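Local structure of abietadiene synthase, chloroplastic (Abies grandis, 3S9V) at residues A[79-82]-A[83-86]; A[97-101]-A[102-106]; A[124-127]-A[128-131]; A[133-136]-A[137-141]; A[146-149]-A[150-153]. The protein belongs to the terpene synthase family, whose members are built almost wholly of alpha helices and include a metal-binding domain. One frame throughout, in Å; residues are numbered along the deposited sequence.

All five contacts are short-range ones from one helical region, on the same side of the chain's centre and about 29 to 45 Å from it, and no ligand takes part in any of them. Contact 1 closes helix 77-85 and reaches contact 3 through a probable hydrogen bond, L84 O to Q124 NE2, 3.3 Å. Contact 2 touches three others. R104 CB packs on F131 CZ of contact 3 at 3.7 Å, Y102 CE2 on M139 CE of contact 4 at 3.5 Å, and Y102 CD2 on F151 CZ of contact 5 at 3.6 Å. Contacts 3 and 4 share helix 122-136, and the centres of contacts 4 and 5 are about 16 Å apart.

Contact 1 of 5, residues A[79-82]-A[83-86]; sequences TVEW and ILQN
The backbone N-H groups of I83, L84 and Q85 bond back to the carbonyls of T79, V80 and E81, the i to i+4 pattern of an alpha helix that persists until N86 leaves helical geometry. This is the C-terminal turn of helix 77-85, and N86 shows how an asparagine can finish a helix with its own amide. Its ND2 donates to W82 O at 3.0 Å in a nearly straight bond (164°), with the acceptor close to the plane of the amide. Q85 N and N86 N make weak bonds to the same oxygen. The reach of N86 also brings it over the W82 indole. CG of W82 stands anti to its own nitrogen (chi1 -176°), which brings one face of the ring against the N86 amide, and the two planes lie stacked, 18° apart. N86 CB completes a CH-pi contact, 3.8 Å from the centroid of the six-membered ring. On the exposed side E81 and Q85 meet less favourably: their carboxylate and amide planes are turned steeply against each other, and E81 OE1 lies 3.2 Å from Q85 NE2 at an angle too poor for a bond. Inward, T59 of helix 56-62 and the ring of H261 pack on W82, while I83 rests on C111 and L115 of helix 101-117. N86 ND2 lies above the indole face, offset toward the rim, 2.9 Å from W82 NE1; both are donors, so this is no hydrogen bond.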
# COMPACT_ATOMS: atom_id res chain seq x y z
N THR A 79 -8.40 -26.80 28.34
CA THR A 79 -7.31 -26.83 27.37
C THR A 79 -6.78 -28.24 27.21
O THR A 79 -6.39 -28.64 26.11
CB THR A 79 -6.17 -25.86 27.77
OG1 THR A 79 -5.58 -26.27 29.02
CG2 THR A 79 -6.72 -24.44 27.90
N VAL A 80 -6.76 -29.02 28.28
CA VAL A 80 -6.29 -30.40 28.18
C VAL A 80 -7.26 -31.16 27.27
O VAL A 80 -6.84 -31.93 26.40
CB VAL A 80 -6.24 -31.09 29.55
CG1 VAL A 80 -6.00 -32.60 29.38
CG2 VAL A 80 -5.13 -30.48 30.38
N GLU A 81 -8.55 -30.94 27.48
CA GLU A 81 -9.56 -31.59 26.67
C GLU A 81 -9.40 -31.15 25.21
O GLU A 81 -9.56 -31.95 24.30
CB GLU A 81 -10.96 -31.23 27.17
CG GLU A 81 -12.08 -31.93 26.41
CD GLU A 81 -12.10 -33.44 26.63
OE1 GLU A 81 -12.65 -34.16 25.78
OE2 GLU A 81 -11.56 -33.91 27.66
N TRP A 82 -9.08 -29.87 24.99
CA TRP A 82 -8.90 -29.38 23.63
C TRP A 82 -7.81 -30.20 22.93
O TRP A 82 -7.96 -30.59 21.78
CB TRP A 82 -8.48 -27.91 23.62
CG TRP A 82 -8.38 -27.37 22.23
CD1 TRP A 82 -9.40 -26.83 21.48
CD2 TRP A 82 -7.24 -27.43 21.37
NE1 TRP A 82 -8.96 -26.57 20.21
CE2 TRP A 82 -7.64 -26.92 20.12
CE3 TRP A 82 -5.92 -27.86 21.54
CZ2 TRP A 82 -6.76 -26.84 19.03
CZ3 TRP A 82 -5.05 -27.78 20.46
CH2 TRP A 82 -5.47 -27.28 19.22
N ILE A 83 -6.72 -30.44 23.63
CA ILE A 83 -5.62 -31.21 23.07
C ILE A 83 -6.10 -32.60 22.69
O ILE A 83 -5.85 -33.07 21.59
CB ILE A 83 -4.46 -31.32 24.08
CG1 ILE A 83 -3.89 -29.93 24.36
CG2 ILE A 83 -3.40 -32.25 23.55
CD1 ILE A 83 -2.92 -29.87 25.52
N LEU A 84 -6.83 -33.24 23.60
CA LEU A 84 -7.35 -34.59 23.35
C LEU A 84 -8.28 -34.67 22.14
O LEU A 84 -8.33 -35.69 21.45
CB LEU A 84 -8.10 -35.08 24.59
CG LEU A 84 -7.30 -35.29 25.87
CD1 LEU A 84 -8.24 -35.62 27.03
CD2 LEU A 84 -6.30 -36.40 25.67
N GLN A 85 -9.01 -33.60 21.88
CA GLN A 85 -9.97 -33.56 20.79
C GLN A 85 -9.45 -33.03 19.45
O GLN A 85 -10.12 -33.17 18.43
CB GLN A 85 -11.17 -32.70 21.20
CG GLN A 85 -11.75 -33.05 22.55
CD GLN A 85 -12.71 -34.22 22.49
OE1 GLN A 85 -12.33 -35.32 22.09
NE2 GLN A 85 -13.95 -33.98 22.89
N ASN A 86 -8.26 -32.43 19.44
CA ASN A 86 -7.76 -31.84 18.19
C ASN A 86 -6.50 -32.39 17.55
O ASN A 86 -5.78 -31.67 16.85
CB ASN A 86 -7.60 -30.33 18.38
CG ASN A 86 -8.93 -29.61 18.32
OD1 ASN A 86 -9.42 -29.31 17.24
ND2 ASN A 86 -9.53 -29.36 19.48

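Contact 2 of 5, residues A[97-101]-A[102-106]; sequences FYFLA and YDRIL
L100 and D103 are joined by a water that ties the start of a helix to the chain leading into it. The water accepts from L100 N at 2.9 Å, and it is also hydrogen-bonded to D103 OD2 at 2.7 Å and to Y98 O at 2.7 Å. Backbone bonds then take over: L100, at the N-cap position of helix 101-117, offers its carbonyl to R104 N at 3.1 Å, nearly straight at 170°, and A101 O receives I105 N in the same way at 3.0 Å. The other carboxylate oxygen, D103 OD1, takes the backbone N-H of V452, whereas R104 NH2 is held by E95 O. Further out, R104 bends at its second torsion (chi2 -55°) and turns its guanidinium back toward the incoming chain. There it meets the F99 ring, the ring and guanidinium planes standing 81° apart. The ring presents its CD1 edge over one face of the guanidinium, 3.3 Å from R104 NH1. Also in this turn L100 CB and D103 CB pack at 3.7 Å, their side chains roughly at right angles. Helix 122-136 covers this first turn through Q135, which lies on F99, A101 and I105; helix 151-164 approaches I105 and L106, and D103 reaches across to strand 452-453.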
# COMPACT_ATOMS: atom_id res chain seq x y z
N PHE A 97 -4.93 -26.96 8.04
CA PHE A 97 -5.08 -26.19 6.81
C PHE A 97 -3.79 -26.06 6.00
O PHE A 97 -3.81 -26.07 4.77
CB PHE A 97 -5.59 -24.79 7.12
CG PHE A 97 -5.77 -23.93 5.90
CD1 PHE A 97 -6.89 -24.06 5.09
CD2 PHE A 97 -4.79 -23.01 5.54
CE1 PHE A 97 -7.03 -23.29 3.94
CE2 PHE A 97 -4.92 -22.24 4.39
CZ PHE A 97 -6.05 -22.38 3.59
N TYR A 98 -2.66 -25.92 6.69
CA TYR A 98 -1.38 -25.75 6.02
C TYR A 98 -0.26 -26.52 6.71
O TYR A 98 0.08 -26.26 7.87
CB TYR A 98 -1.01 -24.27 5.96
CG TYR A 98 0.25 -23.99 5.19
CD1 TYR A 98 0.20 -23.70 3.83
CD2 TYR A 98 1.50 -24.02 5.82
CE1 TYR A 98 1.37 -23.44 3.11
CE2 TYR A 98 2.67 -23.77 5.11
CZ TYR A 98 2.59 -23.48 3.76
OH TYR A 98 3.75 -23.21 3.05
N PHE A 99 0.33 -27.46 5.99
CA PHE A 99 1.39 -28.28 6.54
C PHE A 99 2.78 -27.66 6.54
O PHE A 99 3.31 -27.29 5.49
CB PHE A 99 1.47 -29.61 5.80
CG PHE A 99 2.49 -30.55 6.37
CD1 PHE A 99 2.14 -31.48 7.34
CD2 PHE A 99 3.83 -30.48 5.97
CE1 PHE A 99 3.10 -32.33 7.90
CE2 PHE A 99 4.79 -31.31 6.52
CZ PHE A 99 4.43 -32.24 7.49
N LEU A 100 3.36 -27.55 7.73
CA LEU A 100 4.72 -27.04 7.89
C LEU A 100 5.35 -28.03 8.85
O LEU A 100 4.88 -28.20 9.98
CB LEU A 100 4.73 -25.63 8.48
CG LEU A 100 6.15 -25.03 8.57
CD1 LEU A 100 6.71 -24.78 7.16
CD2 LEU A 100 6.10 -23.73 9.35
N ALA A 101 6.39 -28.72 8.41
CA ALA A 101 7.04 -29.71 9.25
C ALA A 101 7.38 -29.17 10.64
O ALA A 101 6.97 -29.75 11.65
CB ALA A 101 8.30 -30.24 8.55
N TYR A 102 8.12 -28.06 10.69
CA TYR A 102 8.51 -27.48 11.98
C TYR A 102 7.31 -27.30 12.91
O TYR A 102 7.35 -27.68 14.08
CB TYR A 102 9.20 -26.13 11.78
CG TYR A 102 10.55 -26.23 11.12
CD1 TYR A 102 10.83 -25.53 9.96
CD2 TYR A 102 11.56 -27.03 11.68
CE1 TYR A 102 12.08 -25.60 9.35
CE2 TYR A 102 12.82 -27.11 11.08
CZ TYR A 102 13.07 -26.39 9.91
OH TYR A 102 14.30 -26.45 9.30
N ASP A 103 6.25 -26.70 12.38
CA ASP A 103 5.02 -26.45 13.11
C ASP A 103 4.48 -27.75 13.74
O ASP A 103 4.23 -27.81 14.94
CB ASP A 103 3.98 -25.85 12.14
CG ASP A 103 2.63 -25.54 12.79
OD1 ASP A 103 2.54 -24.66 13.67
OD2 ASP A 103 1.63 -26.19 12.40
N ARG A 104 4.32 -28.79 12.93
CA ARG A 104 3.80 -30.06 13.42
C ARG A 104 4.65 -30.74 14.49
O ARG A 104 4.11 -31.19 15.50
CB ARG A 104 3.57 -31.03 12.25
CG ARG A 104 2.55 -30.55 11.22
CD ARG A 104 1.21 -30.21 11.88
NE ARG A 104 0.26 -29.71 10.89
CZ ARG A 104 -0.29 -30.45 9.94
NH1 ARG A 104 0.00 -31.74 9.84
NH2 ARG A 104 -1.13 -29.90 9.07
N ILE A 105 5.96 -30.83 14.29
CA ILE A 105 6.79 -31.48 15.31
C ILE A 105 6.88 -30.65 16.58
O ILE A 105 7.05 -31.20 17.67
CB ILE A 105 8.23 -31.76 14.81
CG1 ILE A 105 8.90 -30.46 14.37
CG2 ILE A 105 8.20 -32.76 13.68
CD1 ILE A 105 10.36 -30.63 14.00
N LEU A 106 6.77 -29.33 16.45
CA LEU A 106 6.81 -28.44 17.61
C LEU A 106 5.56 -28.66 18.45
O LEU A 106 5.63 -28.90 19.65
CB LEU A 106 6.85 -26.97 17.16
CG LEU A 106 6.78 -25.93 18.29
CD1 LEU A 106 8.12 -25.90 18.99
CD2 LEU A 106 6.45 -24.55 17.72
O HOH W 1 1.49 -27.23 9.93

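Contact 3 of 5, residues A[124-127]-A[128-131]; sequences QVQK and GIEF
Q126 and E130, one helical turn apart, reach for each other along the exposed flank of helix 122-136. Q126 NE2 donates to E130 OE2 in a bond that is straight (171°) but long and therefore weak, at 3.3 Å. The side chains meet at about a right angle, with amide and carboxylate planes 87° apart, so the groups do not stack. Q126 sends its CG anti to the backbone nitrogen and then bends (chi2 45°), which carries the amide up the helix; E130 stays extended beyond its CG. That CG sits tightly against Q126 O, 3.0 Å away. Beside the polar pair V125 CG1 approaches I129 CD1 at 4.2 Å, while Q126 OE1 comes to 4.1 Å from the same I129 CD1. What places these groups is the helix itself: I129 N bonds to V125 O at 2.9 Å, E130 N to Q126 O at 3.1 Å, and G128 N to Q124 O at 2.8 Å. Q124 O has a second donor, Q87 NE2. Toward the interior V125 rests on I112 and L115 of helix 101-117, and F131 packs on T108 of that helix. Because a neutral amide meets the carboxylate through one long bond at the surface, the pair probably adds little beside the backbone ladder, and the amide would solvate the carboxylate of E130 without balancing its charge.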
# COMPACT_ATOMS: atom_id res chain seq x y z
N GLN A 124 -3.45 -41.03 22.23
CA GLN A 124 -3.01 -39.85 21.49
C GLN A 124 -1.50 -39.66 21.64
O GLN A 124 -0.80 -39.34 20.68
CB GLN A 124 -3.73 -38.59 21.95
CG GLN A 124 -5.21 -38.57 21.62
CD GLN A 124 -6.07 -39.02 22.78
OE1 GLN A 124 -5.72 -39.95 23.50
NE2 GLN A 124 -7.22 -38.37 22.95
N VAL A 125 -0.99 -39.87 22.85
CA VAL A 125 0.44 -39.72 23.07
C VAL A 125 1.19 -40.70 22.19
O VAL A 125 2.19 -40.34 21.57
CB VAL A 125 0.82 -39.95 24.55
CG1 VAL A 125 2.32 -40.09 24.68
CG2 VAL A 125 0.34 -38.78 25.38
N GLN A 126 0.71 -41.94 22.12
CA GLN A 126 1.38 -42.95 21.29
C GLN A 126 1.36 -42.57 19.80
O GLN A 126 2.38 -42.69 19.12
CB GLN A 126 0.73 -44.33 21.49
CG GLN A 126 1.49 -45.47 20.81
CD GLN A 126 3.00 -45.38 21.02
OE1 GLN A 126 3.47 -45.03 22.11
NE2 GLN A 126 3.76 -45.70 19.99
N LYS A 127 0.20 -42.13 19.30
CA LYS A 127 0.10 -41.72 17.90
C LYS A 127 1.01 -40.51 17.63
O LYS A 127 1.58 -40.37 16.55
CB LYS A 127 -1.34 -41.36 17.53
CG LYS A 127 -2.26 -42.54 17.36
CD LYS A 127 -3.67 -42.06 17.05
CE LYS A 127 -4.61 -43.24 16.88
NZ LYS A 127 -5.99 -42.79 16.54
N GLY A 128 1.12 -39.64 18.63
CA GLY A 128 1.95 -38.45 18.49
C GLY A 128 3.41 -38.85 18.41
O GLY A 128 4.16 -38.32 17.60
N ILE A 129 3.80 -39.80 19.26
CA ILE A 129 5.18 -40.28 19.28
C ILE A 129 5.55 -40.83 17.91
O ILE A 129 6.62 -40.53 17.38
CB ILE A 129 5.38 -41.38 20.35
CG1 ILE A 129 5.43 -40.74 21.74
CG2 ILE A 129 6.68 -42.14 20.09
CD1 ILE A 129 5.69 -41.72 22.86
N GLU A 130 4.66 -41.63 17.34
CA GLU A 130 4.90 -42.23 16.03
C GLU A 130 5.02 -41.17 14.96
O GLU A 130 5.90 -41.24 14.11
CB GLU A 130 3.77 -43.21 15.69
CG GLU A 130 3.51 -44.20 16.81
CD GLU A 130 2.47 -45.25 16.46
OE1 GLU A 130 1.53 -44.94 15.70
OE2 GLU A 130 2.59 -46.38 16.97
N PHE A 131 4.14 -40.17 14.99
CA PHE A 131 4.23 -39.11 14.00
C PHE A 131 5.56 -38.39 14.15
O PHE A 131 6.27 -38.18 13.18
CB PHE A 131 3.12 -38.07 14.15
CG PHE A 131 3.34 -36.85 13.30
CD1 PHE A 131 2.99 -36.86 11.96
CD2 PHE A 131 3.99 -35.73 13.81
CE1 PHE A 131 3.28 -35.78 11.14
CE2 PHE A 131 4.29 -34.65 13.00
CZ PHE A 131 3.93 -34.67 11.66

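Contact 4 of 5, residues A[133-136]-A[137-141]; sequences RTQA and GKMED
M139 curls back onto Q135 and A136 where helix 122-136 runs out. This is the C-terminal end of a helix: the i to i+4 pattern fades to a weak G137 N to R133 O bond of 3.5 Å, and an i to i+3 bond follows, K138 N to Q135 O at 3.1 Å. Its donor approaches from above the carbonyl plane, 64° out of it. Along the methionine, CB passes A136 O at 3.9 Å, and CG rests against the last two carbonyls of the helix, 3.5 Å from both A136 O and Q135 O. The M139 chain then bends twice (chi2 -49°, chi3 -71°). SD thus comes to the NE2 end of the Q135 amide, where it accepts a weak bond at 3.7 Å, and it also stays 3.5 Å from Q135 O. Sulfur is a soft, poor acceptor, so this N-H is only lightly held. The terminal CE turns inward, to the side where Y102 and I105 of helix 101-117 and F175 of helix 174-187 touch the methionine. Q135 itself packs on A101 and F99. On the outer side K138 CG lies 3.6 Å from T134 O, and the bend at the third torsion brings K138 CE back to 3.8 Å from the same oxygen.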
# COMPACT_ATOMS: atom_id res chain seq x y z
N ARG A 133 8.32 -39.37 15.35
CA ARG A 133 9.43 -40.21 14.90
C ARG A 133 9.51 -40.28 13.37
O ARG A 133 10.59 -40.21 12.79
CB ARG A 133 9.31 -41.63 15.48
CG ARG A 133 10.27 -42.64 14.87
CD ARG A 133 10.45 -43.87 15.76
NE ARG A 133 9.17 -44.44 16.17
CZ ARG A 133 8.72 -44.44 17.42
NH1 ARG A 133 9.45 -43.91 18.40
NH2 ARG A 133 7.54 -44.98 17.68
N THR A 134 8.37 -40.42 12.71
CA THR A 134 8.38 -40.49 11.26
C THR A 134 8.78 -39.15 10.65
O THR A 134 9.57 -39.09 9.72
CB THR A 134 7.01 -40.89 10.70
OG1 THR A 134 6.57 -42.11 11.31
CG2 THR A 134 7.10 -41.10 9.19
N GLN A 135 8.23 -38.08 11.21
CA GLN A 135 8.53 -36.74 10.72
C GLN A 135 9.96 -36.30 11.07
O GLN A 135 10.59 -35.58 10.30
CB GLN A 135 7.53 -35.74 11.29
CG GLN A 135 7.73 -34.33 10.77
CD GLN A 135 7.57 -34.26 9.27
OE1 GLN A 135 6.48 -34.48 8.74
NE2 GLN A 135 8.66 -33.95 8.57
N ALA A 136 10.46 -36.74 12.22
CA ALA A 136 11.81 -36.36 12.63
C ALA A 136 12.87 -36.85 11.64
O ALA A 136 13.88 -36.20 11.44
CB ALA A 136 12.11 -36.88 14.04
N GLY A 137 12.61 -38.00 11.03
CA GLY A 137 13.55 -38.57 10.07
C GLY A 137 13.48 -38.01 8.66
O GLY A 137 14.24 -38.44 7.79
N LYS A 138 12.58 -37.06 8.42
CA LYS A 138 12.43 -36.46 7.09
C LYS A 138 12.71 -34.96 7.08
O LYS A 138 12.45 -34.27 6.09
CB LYS A 138 11.01 -36.70 6.55
CG LYS A 138 10.63 -38.17 6.41
CD LYS A 138 9.28 -38.33 5.71
CE LYS A 138 8.15 -37.69 6.50
NZ LYS A 138 6.81 -37.99 5.91
N MET A 139 13.24 -34.46 8.19
CA MET A 139 13.52 -33.03 8.33
C MET A 139 14.55 -32.49 7.35
O MET A 139 14.68 -31.27 7.18
CB MET A 139 13.96 -32.73 9.77
CG MET A 139 12.85 -32.92 10.79
SD MET A 139 11.29 -32.10 10.30
CE MET A 139 11.72 -30.41 10.51
N GLU A 140 15.28 -33.38 6.69
CA GLU A 140 16.30 -32.94 5.74
C GLU A 140 15.71 -32.52 4.39
O GLU A 140 16.43 -31.97 3.56
CB GLU A 140 17.34 -34.04 5.54
CG GLU A 140 18.07 -34.43 6.82
CD GLU A 140 19.19 -35.44 6.59
OE1 GLU A 140 18.91 -36.53 6.05
OE2 GLU A 140 20.34 -35.13 6.96
N ASP A 141 14.43 -32.78 4.17
CA ASP A 141 13.81 -32.40 2.90
C ASP A 141 12.84 -31.23 3.10
O ASP A 141 12.03 -30.91 2.22
CB ASP A 141 13.09 -33.59 2.26
CG ASP A 141 12.88 -33.41 0.76
OD1 ASP A 141 12.52 -34.40 0.09
OD2 ASP A 141 13.06 -32.29 0.25

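Contact 5 of 5, residues A[146-149]-A[150-153]; sequences HRPS and GFEI
E152 OE2 is gripped by two basic side chains: by R147, just before the turn that leads into the helix, and by K182 of helix 174-187, which makes its own salt bridge. The first link runs from R147 NE to E152 OE2 at 3.3 Å, while R147 NH2 stays farther from the same oxygen, at 3.7 Å. The guanidinium and carboxylate planes are 63° apart and the side chains meet at about a right angle. The glutamate comes to the guanidinium at its edge, its CG only 3.2 Å from NE. R147, extended from CG to NE, passes F151 CD2 at 4.1 Å, while F175 and I179 pack on it from outside. Between the charged partners the backbone makes a type II beta turn from P148 to F151, closed by F151 N to P148 O at 3.0 Å. The donor comes from above the carbonyl plane. G150, third in the turn, has a positive phi of 77° and doubles as the N-cap of helix 151-164, its carbonyl accepting I153 N at 3.0 Å. Across the turn P148 CD lies against F151 CB at 3.9 Å, the proline and the phenylalanine running side by side. The F151 ring continues into a stack with F155, and S149 bonds through its backbone to G449. With a lysine and an arginine at one carboxylate, the negative charge of E152 is probably stabilised, and the residue before the turn, the first turn of helix 151-164 and helix 174-187 meet at one carboxylate oxygen.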
# COMPACT_ATOMS: atom_id res chain seq x y z
N HIS A 146 10.69 -22.24 5.96
CA HIS A 146 11.04 -21.23 6.95
C HIS A 146 10.86 -21.69 8.39
O HIS A 146 9.84 -22.29 8.75
CB HIS A 146 10.21 -19.97 6.70
CG HIS A 146 10.34 -19.45 5.30
ND1 HIS A 146 11.55 -19.14 4.73
CD2 HIS A 146 9.40 -19.19 4.35
CE1 HIS A 146 11.36 -18.73 3.49
NE2 HIS A 146 10.07 -18.75 3.24
N ARG A 147 11.87 -21.41 9.21
CA ARG A 147 11.85 -21.79 10.63
C ARG A 147 10.92 -20.87 11.41
O ARG A 147 11.01 -19.65 11.29
CB ARG A 147 13.27 -21.67 11.21
CG ARG A 147 13.98 -22.99 11.47
CD ARG A 147 15.37 -22.75 12.05
NE ARG A 147 15.99 -23.98 12.56
CZ ARG A 147 16.34 -25.01 11.80
NH1 ARG A 147 16.15 -24.99 10.49
NH2 ARG A 147 16.89 -26.09 12.37
N PRO A 148 10.01 -21.44 12.22
CA PRO A 148 9.06 -20.65 13.02
C PRO A 148 9.82 -19.80 14.02
O PRO A 148 10.93 -20.15 14.41
CB PRO A 148 8.22 -21.72 13.71
CG PRO A 148 8.28 -22.88 12.78
CD PRO A 148 9.74 -22.88 12.37
N SER A 149 9.22 -18.69 14.44
CA SER A 149 9.84 -17.77 15.39
C SER A 149 10.27 -18.43 16.70
O SER A 149 9.44 -18.96 17.44
CB SER A 149 8.88 -16.62 15.73
OG SER A 149 8.43 -15.95 14.56
N GLY A 150 11.56 -18.40 16.98
CA GLY A 150 12.08 -18.98 18.20
C GLY A 150 12.18 -20.49 18.21
O GLY A 150 12.41 -21.08 19.28
N PHE A 151 12.04 -21.12 17.05
CA PHE A 151 12.10 -22.58 16.97
C PHE A 151 13.33 -23.19 17.63
O PHE A 151 13.21 -24.08 18.47
CB PHE A 151 12.07 -23.07 15.52
CG PHE A 151 11.97 -24.57 15.40
CD1 PHE A 151 10.73 -25.21 15.52
CD2 PHE A 151 13.10 -25.35 15.19
CE1 PHE A 151 10.63 -26.60 15.44
CE2 PHE A 151 13.01 -26.74 15.11
CZ PHE A 151 11.77 -27.36 15.23
N GLU A 152 14.50 -22.70 17.24
CA GLU A 152 15.77 -23.20 17.76
C GLU A 152 15.98 -22.96 19.25
O GLU A 152 16.92 -23.48 19.85
CB GLU A 152 16.92 -22.63 16.93
CG GLU A 152 16.89 -23.14 15.48
CD GLU A 152 18.06 -22.66 14.63
OE1 GLU A 152 18.16 -21.43 14.38
OE2 GLU A 152 18.87 -23.51 14.20
N ILE A 153 15.11 -22.18 19.86
CA ILE A 153 15.23 -21.93 21.29
C ILE A 153 14.25 -22.83 22.02
O ILE A 153 14.59 -23.54 22.96
CB ILE A 153 14.89 -20.46 21.62
CG1 ILE A 153 16.11 -19.58 21.33
CG2 ILE A 153 14.45 -20.34 23.07
CD1 ILE A 153 15.87 -18.10 21.60